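Local coordinates for beta-lactamase (Klebsiella pneumoniae, PDB 6HUH), which probably hydrolyses beta-lactam antibiotics to substituted beta-amino acids, as a class D serine beta-lactamase that contributes to antibiotic resistance, at residues 24-34 with 229-237; 59-70 with 172-183. All blocks are in the same frame, centred on the assembly; numbering follows the deposited sequence.

Interaction 1: residues 24-34 with 229-237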
# COMPACT_ATOMS: atom_id res chain seq x y z
N THR A 24 33.81 -1.56 -0.59
CA THR A 24 33.38 -0.30 0.00
C THR A 24 31.91 -0.34 0.50
O THR A 24 31.31 0.72 0.70
CB THR A 24 33.67 0.86 -0.94
OG1 THR A 24 33.23 0.53 -2.26
CG2 THR A 24 35.15 1.25 -0.97
N GLY A 25 31.39 -1.55 0.75
CA GLY A 25 30.07 -1.76 1.33
C GLY A 25 30.08 -1.43 2.82
O GLY A 25 31.15 -1.34 3.42
N CYS A 26 28.91 -1.25 3.44
CA CYS A 26 28.89 -0.88 4.86
C CYS A 26 27.61 -1.29 5.64
O CYS A 26 26.51 -1.06 5.13
CB CYS A 26 29.14 0.63 4.98
SG CYS A 26 28.30 1.42 6.36
N MET A 27 27.75 -1.85 6.88
CA MET A 27 26.60 -2.10 7.78
C MET A 27 26.79 -1.38 9.11
O MET A 27 27.59 -1.77 9.95
CB MET A 27 26.15 -3.54 7.98
CG MET A 27 24.63 -3.57 8.14
SD MET A 27 23.71 -5.09 8.54
CE MET A 27 24.16 -6.17 7.08
N LEU A 28 26.03 -0.31 9.27
CA LEU A 28 26.05 0.56 10.44
C LEU A 28 24.78 0.45 11.28
O LEU A 28 23.67 0.57 10.75
CB LEU A 28 26.20 2.01 9.94
CG LEU A 28 26.52 3.06 10.99
CD1 LEU A 28 27.54 4.03 10.49
CD2 LEU A 28 25.26 3.78 11.49
N PHE A 29 24.94 0.30 12.60
CA PHE A 29 23.81 0.31 13.56
C PHE A 29 24.01 1.45 14.58
O PHE A 29 25.05 1.49 15.25
CB PHE A 29 23.59 -1.05 14.25
CG PHE A 29 23.23 -2.20 13.34
CD1 PHE A 29 21.94 -2.35 12.86
CD2 PHE A 29 24.18 -3.15 12.99
CE1 PHE A 29 21.61 -3.42 12.02
CE2 PHE A 29 23.84 -4.23 12.17
CZ PHE A 29 22.56 -4.36 11.69
N ALA A 30 23.04 2.38 14.63
CA ALA A 30 23.08 3.53 15.54
C ALA A 30 21.93 3.51 16.57
O ALA A 30 20.93 2.84 16.34
CB ALA A 30 23.07 4.84 14.75
N ASP A 31 22.08 4.25 17.69
CA ASP A 31 21.04 4.35 18.72
C ASP A 31 19.97 5.38 18.36
O ASP A 31 19.91 5.82 17.20
CB ASP A 31 21.64 4.62 20.13
CG ASP A 31 22.54 5.84 20.25
OD1 ASP A 31 22.08 6.96 19.94
OD2 ASP A 31 23.67 5.68 20.76
N GLY A 32 19.14 5.76 19.34
CA GLY A 32 18.05 6.72 19.19
C GLY A 32 18.45 8.09 18.66
O GLY A 32 17.87 8.56 17.69
N SER A 33 19.48 8.71 19.29
CA SER A 33 20.00 10.04 18.91
C SER A 33 20.63 10.10 17.51
O SER A 33 20.81 11.19 16.98
CB SER A 33 21.01 10.53 19.95
OG SER A 33 22.17 9.71 20.01
N GLY A 34 20.98 8.93 16.96
CA GLY A 34 21.64 8.77 15.67
C GLY A 34 23.12 8.50 15.83
O GLY A 34 23.87 8.60 14.85
N LYS A 229 14.32 2.72 20.48
CA LYS A 229 14.46 3.01 19.05
C LYS A 229 15.88 2.65 18.58
O LYS A 229 16.80 2.66 19.39
CB LYS A 229 14.14 4.48 18.74
CG LYS A 229 12.65 4.76 18.63
CD LYS A 229 12.36 6.25 18.50
CE LYS A 229 10.90 6.57 18.72
NZ LYS A 229 10.07 6.33 17.50
N LEU A 230 16.04 2.29 17.29
CA LEU A 230 17.34 1.88 16.74
C LEU A 230 17.43 2.22 15.26
O LEU A 230 16.65 1.71 14.47
CB LEU A 230 17.52 0.36 16.96
CG LEU A 230 18.79 -0.31 16.44
CD1 LEU A 230 19.51 -0.98 17.55
CD2 LEU A 230 18.47 -1.36 15.39
N ILE A 231 18.40 3.08 14.90
CA ILE A 231 18.68 3.46 13.51
C ILE A 231 19.56 2.34 12.88
O ILE A 231 20.23 1.61 13.61
CB ILE A 231 19.41 4.84 13.43
CG1 ILE A 231 18.74 5.96 14.27
CG2 ILE A 231 19.63 5.28 11.99
CD1 ILE A 231 17.39 6.36 13.97
N PHE A 232 19.54 2.21 11.54
CA PHE A 232 20.35 1.25 10.78
C PHE A 232 20.55 1.78 9.36
O PHE A 232 19.63 2.36 8.78
CB PHE A 232 19.74 -0.17 10.79
CG PHE A 232 18.35 -0.27 10.23
CD1 PHE A 232 18.13 -0.27 8.86
CD2 PHE A 232 17.26 -0.38 11.08
CE1 PHE A 232 16.83 -0.27 8.34
CE2 PHE A 232 15.95 -0.46 10.55
CZ PHE A 232 15.75 -0.38 9.19
N VAL A 233 21.76 1.63 8.84
CA VAL A 233 22.15 2.09 7.51
C VAL A 233 22.97 0.97 6.90
O VAL A 233 23.89 0.46 7.55
CB VAL A 233 22.93 3.44 7.54
CG1 VAL A 233 23.28 3.91 6.14
CG2 VAL A 233 22.18 4.53 8.29
N HIS A 234 22.65 0.57 5.66
CA HIS A 234 23.42 -0.48 4.97
C HIS A 234 23.60 -0.19 3.49
O HIS A 234 22.65 0.20 2.82
CB HIS A 234 22.82 -1.86 5.22
CG HIS A 234 23.57 -3.01 4.62
ND1 HIS A 234 24.91 -3.22 4.87
CD2 HIS A 234 23.12 -4.02 3.83
CE1 HIS A 234 25.24 -4.32 4.22
NE2 HIS A 234 24.20 -4.84 3.58
N THR A 235 24.83 -0.38 2.98
CA THR A 235 25.14 -0.20 1.56
C THR A 235 25.64 -1.47 0.92
O THR A 235 26.34 -2.25 1.58
CB THR A 235 26.09 0.95 1.27
OG1 THR A 235 27.30 0.71 1.96
CG2 THR A 235 25.52 2.31 1.65
N VAL A 236 25.30 -1.68 -0.35
CA VAL A 236 25.75 -2.83 -1.12
C VAL A 236 26.44 -2.28 -2.35
O VAL A 236 25.80 -1.60 -3.16
CB VAL A 236 24.61 -3.80 -1.50
CG1 VAL A 236 25.08 -4.84 -2.51
CG2 VAL A 236 24.02 -4.47 -0.27
N ILE A 237 27.72 -2.55 -2.50
CA ILE A 237 28.43 -2.12 -3.69
C ILE A 237 28.68 -3.36 -4.55
O ILE A 237 29.35 -4.30 -4.09
CB ILE A 237 29.69 -1.23 -3.42
CG1 ILE A 237 29.29 0.23 -3.00
CG2 ILE A 237 30.60 -1.17 -4.65
CD1 ILE A 237 28.87 0.47 -1.55

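Interaction 2: residues 59-70 with 172-183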
# COMPACT_ATOMS: atom_id res chain seq x y z
N LEU A 59 9.13 14.51 4.48
CA LEU A 59 9.04 15.50 5.55
C LEU A 59 8.74 16.90 5.01
O LEU A 59 7.89 17.60 5.57
CB LEU A 59 10.31 15.53 6.39
CG LEU A 59 10.62 14.29 7.21
CD1 LEU A 59 12.11 14.19 7.45
CD2 LEU A 59 9.84 14.29 8.53
N MET A 60 9.46 17.31 3.92
CA MET A 60 9.29 18.59 3.24
C MET A 60 7.85 18.66 2.77
O MET A 60 7.13 19.60 3.13
CB MET A 60 10.24 18.72 2.02
CG MET A 60 11.69 18.81 2.36
SD MET A 60 12.72 19.02 0.88
CE MET A 60 14.25 18.26 1.43
N GLY A 61 7.44 17.63 2.03
CA GLY A 61 6.09 17.46 1.49
C GLY A 61 4.96 17.49 2.51
O GLY A 61 3.92 18.07 2.24
N TYR A 62 5.16 16.89 3.68
CA TYR A 62 4.12 16.96 4.70
C TYR A 62 4.16 18.25 5.49
O TYR A 62 3.10 18.73 5.88
CB TYR A 62 4.15 15.76 5.64
CG TYR A 62 3.60 14.51 4.99
CD1 TYR A 62 2.24 14.37 4.73
CD2 TYR A 62 4.44 13.45 4.65
CE1 TYR A 62 1.74 13.22 4.12
CE2 TYR A 62 3.95 12.31 4.03
CZ TYR A 62 2.60 12.19 3.77
OH TYR A 62 2.17 11.04 3.18
N ASP A 63 5.34 18.81 5.73
CA ASP A 63 5.48 20.05 6.48
C ASP A 63 4.91 21.25 5.73
O ASP A 63 4.27 22.10 6.34
CB ASP A 63 6.97 20.30 6.84
CG ASP A 63 7.17 21.43 7.82
OD1 ASP A 63 6.68 21.31 8.99
OD2 ASP A 63 7.83 22.43 7.43
N SER A 64 5.17 21.32 4.41
CA SER A 64 4.73 22.41 3.55
C SER A 64 3.26 22.29 3.16
O SER A 64 2.62 23.31 2.91
CB SER A 64 5.63 22.52 2.33
OG SER A 64 5.69 21.31 1.60
N GLY A 65 2.73 21.06 3.13
CA GLY A 65 1.34 20.82 2.79
C GLY A 65 1.10 20.28 1.40
O GLY A 65 -0.06 20.11 1.00
N PHE A 66 2.19 19.99 0.64
CA PHE A 66 2.10 19.41 -0.69
C PHE A 66 1.48 18.03 -0.60
O PHE A 66 0.63 17.67 -1.42
CB PHE A 66 3.48 19.29 -1.35
CG PHE A 66 3.35 18.77 -2.77
CD1 PHE A 66 2.82 19.56 -3.77
CD2 PHE A 66 3.69 17.46 -3.07
CE1 PHE A 66 2.69 19.09 -5.07
CE2 PHE A 66 3.52 16.97 -4.37
CZ PHE A 66 3.04 17.79 -5.36
N LEU A 67 1.96 17.24 0.37
CA LEU A 67 1.47 15.90 0.64
C LEU A 67 0.48 16.03 1.76
O LEU A 67 0.74 16.74 2.74
CB LEU A 67 2.63 14.96 1.01
CG LEU A 67 3.78 14.84 0.01
CD1 LEU A 67 4.91 14.08 0.62
CD2 LEU A 67 3.33 14.24 -1.33
N VAL A 68 -0.71 15.44 1.58
CA VAL A 68 -1.82 15.54 2.53
C VAL A 68 -1.73 14.44 3.56
O VAL A 68 -1.72 14.71 4.76
CB VAL A 68 -3.19 15.57 1.80
CG1 VAL A 68 -4.36 15.59 2.80
CG2 VAL A 68 -3.28 16.74 0.85
N ASP A 69 -1.70 13.18 3.07
CA ASP A 69 -1.58 11.96 3.85
C ASP A 69 -0.98 10.86 2.98
O ASP A 69 -0.26 11.16 2.05
CB ASP A 69 -2.93 11.54 4.51
CG ASP A 69 -4.13 11.44 3.60
OD1 ASP A 69 -3.96 11.08 2.42
OD2 ASP A 69 -5.26 11.67 4.08
N GLU A 70 -1.30 9.61 3.27
CA GLU A 70 -0.75 8.44 2.58
C GLU A 70 -1.42 8.21 1.23
O GLU A 70 -0.84 7.60 0.33
CB GLU A 70 -0.90 7.20 3.48
CG GLU A 70 -0.20 7.31 4.84
CD GLU A 70 -0.87 8.12 5.93
OE1 GLU A 70 -2.00 8.62 5.72
OE2 GLU A 70 -0.25 8.27 7.00
N VAL A 172 9.79 19.85 12.26
CA VAL A 172 8.54 19.33 11.72
C VAL A 172 7.64 18.87 12.87
O VAL A 172 8.12 18.65 13.98
CB VAL A 172 8.75 18.24 10.63
CG1 VAL A 172 9.58 18.77 9.45
CG2 VAL A 172 9.39 16.98 11.20
N SER A 173 6.34 18.76 12.59
CA SER A 173 5.31 18.34 13.53
C SER A 173 5.32 16.82 13.76
O SER A 173 5.96 16.08 13.01
CB SER A 173 3.94 18.76 13.01
OG SER A 173 3.58 17.98 11.88
N ALA A 174 4.55 16.37 14.77
CA ALA A 174 4.35 14.97 15.13
C ALA A 174 3.65 14.25 13.97
O ALA A 174 4.13 13.19 13.55
CB ALA A 174 3.52 14.88 16.40
N GLN A 175 2.55 14.84 13.45
CA GLN A 175 1.78 14.29 12.33
C GLN A 175 2.59 14.23 11.02
O GLN A 175 2.35 13.32 10.23
CB GLN A 175 0.43 14.98 12.14
CG GLN A 175 0.48 16.49 11.86
CD GLN A 175 0.64 17.38 13.09
OE1 GLN A 175 0.94 16.95 14.22
NE2 GLN A 175 0.49 18.67 12.87
N THR A 176 3.60 15.14 10.81
CA THR A 176 4.49 15.06 9.64
C THR A 176 5.33 13.80 9.81
O THR A 176 5.47 13.04 8.85
CB THR A 176 5.32 16.35 9.46
OG1 THR A 176 4.47 17.40 8.99
CG2 THR A 176 6.47 16.18 8.47
N LEU A 177 5.84 13.54 11.05
CA LEU A 177 6.66 12.37 11.39
C LEU A 177 5.84 11.10 11.28
O LEU A 177 6.37 10.09 10.84
CB LEU A 177 7.26 12.45 12.81
CG LEU A 177 8.30 13.55 13.14
CD1 LEU A 177 8.66 13.51 14.61
CD2 LEU A 177 9.56 13.42 12.29
N GLN A 178 4.54 11.15 11.69
CA GLN A 178 3.67 9.98 11.60
C GLN A 178 3.29 9.65 10.16
O GLN A 178 3.35 8.49 9.78
CB GLN A 178 2.45 10.10 12.52
CG GLN A 178 1.76 8.76 12.81
CD GLN A 178 2.51 7.84 13.75
OE1 GLN A 178 3.18 6.88 13.33
NE2 GLN A 178 2.39 8.09 15.05
N HIS A 179 2.94 10.65 9.34
CA HIS A 179 2.61 10.39 7.93
C HIS A 179 3.84 9.80 7.19
O HIS A 179 3.70 8.83 6.44
CB HIS A 179 2.13 11.66 7.24
CG HIS A 179 0.71 12.05 7.53
ND1 HIS A 179 -0.32 11.13 7.47
CD2 HIS A 179 0.19 13.28 7.78
CE1 HIS A 179 -1.43 11.82 7.73
NE2 HIS A 179 -1.17 13.11 7.93
N THR A 180 5.03 10.38 7.44
CA THR A 180 6.31 9.92 6.88
C THR A 180 6.59 8.46 7.28
O THR A 180 7.01 7.67 6.44
CB THR A 180 7.45 10.87 7.33
OG1 THR A 180 7.15 12.22 6.93
CG2 THR A 180 8.84 10.43 6.81
N ALA A 181 6.33 8.11 8.56
CA ALA A 181 6.48 6.77 9.13
C ALA A 181 5.57 5.77 8.41
O ALA A 181 6.03 4.70 7.99
CB ALA A 181 6.13 6.80 10.62
N ASN A 182 4.28 6.13 8.28
CA ASN A 182 3.26 5.30 7.67
C ASN A 182 3.62 4.90 6.24
O ASN A 182 3.76 3.70 5.98
CB ASN A 182 1.88 5.97 7.75
CG ASN A 182 1.29 6.07 9.16
OD1 ASN A 182 1.68 5.37 10.10
ND2 ASN A 182 0.28 6.91 9.33
N ILE A 183 3.88 5.88 5.36
CA ILE A 183 4.26 5.61 3.97
C ILE A 183 5.61 4.83 3.85
O ILE A 183 5.81 4.15 2.84
CB ILE A 183 4.22 6.87 3.06
CG1 ILE A 183 5.12 8.01 3.56
CG2 ILE A 183 2.80 7.33 2.90
CD1 ILE A 183 5.30 9.17 2.56

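Interaction 1: residues 24-34 with 229-237
In the open antiparallel sheet of the penicillin-binding transpeptidase fold, the first and last strands along the chain, 26-30 and 228-238, are neighbours inside the sheet, flanked by 36-41 and 215-225. C26, L28 and A30 face T235, V233 and I231 as hydrogen-bonded pairs, whereas M27-H234 and F29-F232 form the non-hydrogen-bonded pairs between them. L28 N reaches V233 O at 2.9 Å and V233 N returns to L28 O at the same 2.9 Å; C26 N to T235 O and I231 N to A30 O are weak bonds.

On the face bearing the hydrogen-bonded pairs, A30 CB lies 3.9 Å from I231 CB, V233 and T235 rest on W218 of strand 215-225, and C26 is tied by a disulfide to C43. The other face carries M27, F29, F232 and H234, of which F29 touches L257 and Q260 of helix 245-264, and F232 and H234 touch V253. There F29 brings CD1 to 3.7 Å from F232 CB, while the ring of F232 leads off towards F219 on the next strand.

H234 illustrates how a side chain can reinforce a strand pair. Its CG stands anti to the backbone N (chi1 -177°), which carries the ring across M27 and brings ND1 to C26 O. That oxygen takes two donors, T235 N at 2.8 Å in the carbonyl plane and H234 ND1 at 2.7 Å, the latter through a bent bond tilted from the ring. NE2 bonds E252 of the helix. M27, bent at its last torsion (chi3 -60°), lays its methyl CE over the imidazole face, 3.7 Å from the ring centroid.

Interaction 2: residues 59-70 with 172-183
The ring of Y62 is sandwiched: H179 CB sits over the centre of one face, 3.5 Å from the ring centroid, L67 CB lies over the opposite face towards the rim, and I183 CD1 meets the edge. The imidazole of H179 is nearly parallel to the phenol but slid aside, so the two rings barely overlap; D69 CA lies over one of its faces, and E70 OE2 stands at its edge.

These groups join helix 56-64, which starts soon after S51, the predicted acyl-ester serine, to helix 174-184, which runs into edge strand 185-189; helix 94-99 covers Y62 and I183 through P94 and M98. Y62 is a knob in the hole made by T176, H179, T180 and I183, and its OH bonds back to D69 O at 2.7 Å, tying the departing chain to the helix. One helical turn earlier, L59 reaches across with CD2, which lies 3.8 Å from V172 CG2 and 3.9 Å from L177 CD2. T176 places CG2, anti to its backbone N, against Y62 CB. S173 is the N-cap of helix 174-184, its OG accepting from T176 N.

E70 folds back at chi2 (78°), resting CG on I183 CG2 at 3.6 Å and turning its carboxylate to the helix. One oxygen, OE2, accepts an almost straight bond from H179 ND1 at 2.9 Å and another from N182 ND2 at 2.7 Å, the donors arriving from opposite faces of the carboxylate plane. Together they restrain OE2 and probably limit turning of the carboxylate, whose negative charge would be expected to favour a protonated imidazole in H179.

Interactions 1 and 2 exemplify how one transpeptidase-type domain is assembled from contacts between residues distant in sequence. The 24-34/229-237 pairing joins the two ends of the fold, and the 59-70/172-183 contact lies between them along the chain. Their centres are about 23 Å apart and their nearest atoms about 8 Å, so they do not touch. Neither contains the predicted acyl-ester serine S51 or the carboxylated lysine K54; still, helix 56-64, on which interaction 2 rests, begins just after both. One sheet relates the two contacts: strands 26-30 and 228-238 lie inside it, and the second helix of interaction 2 runs into 185-189, its edge strand on the far side from 36-41.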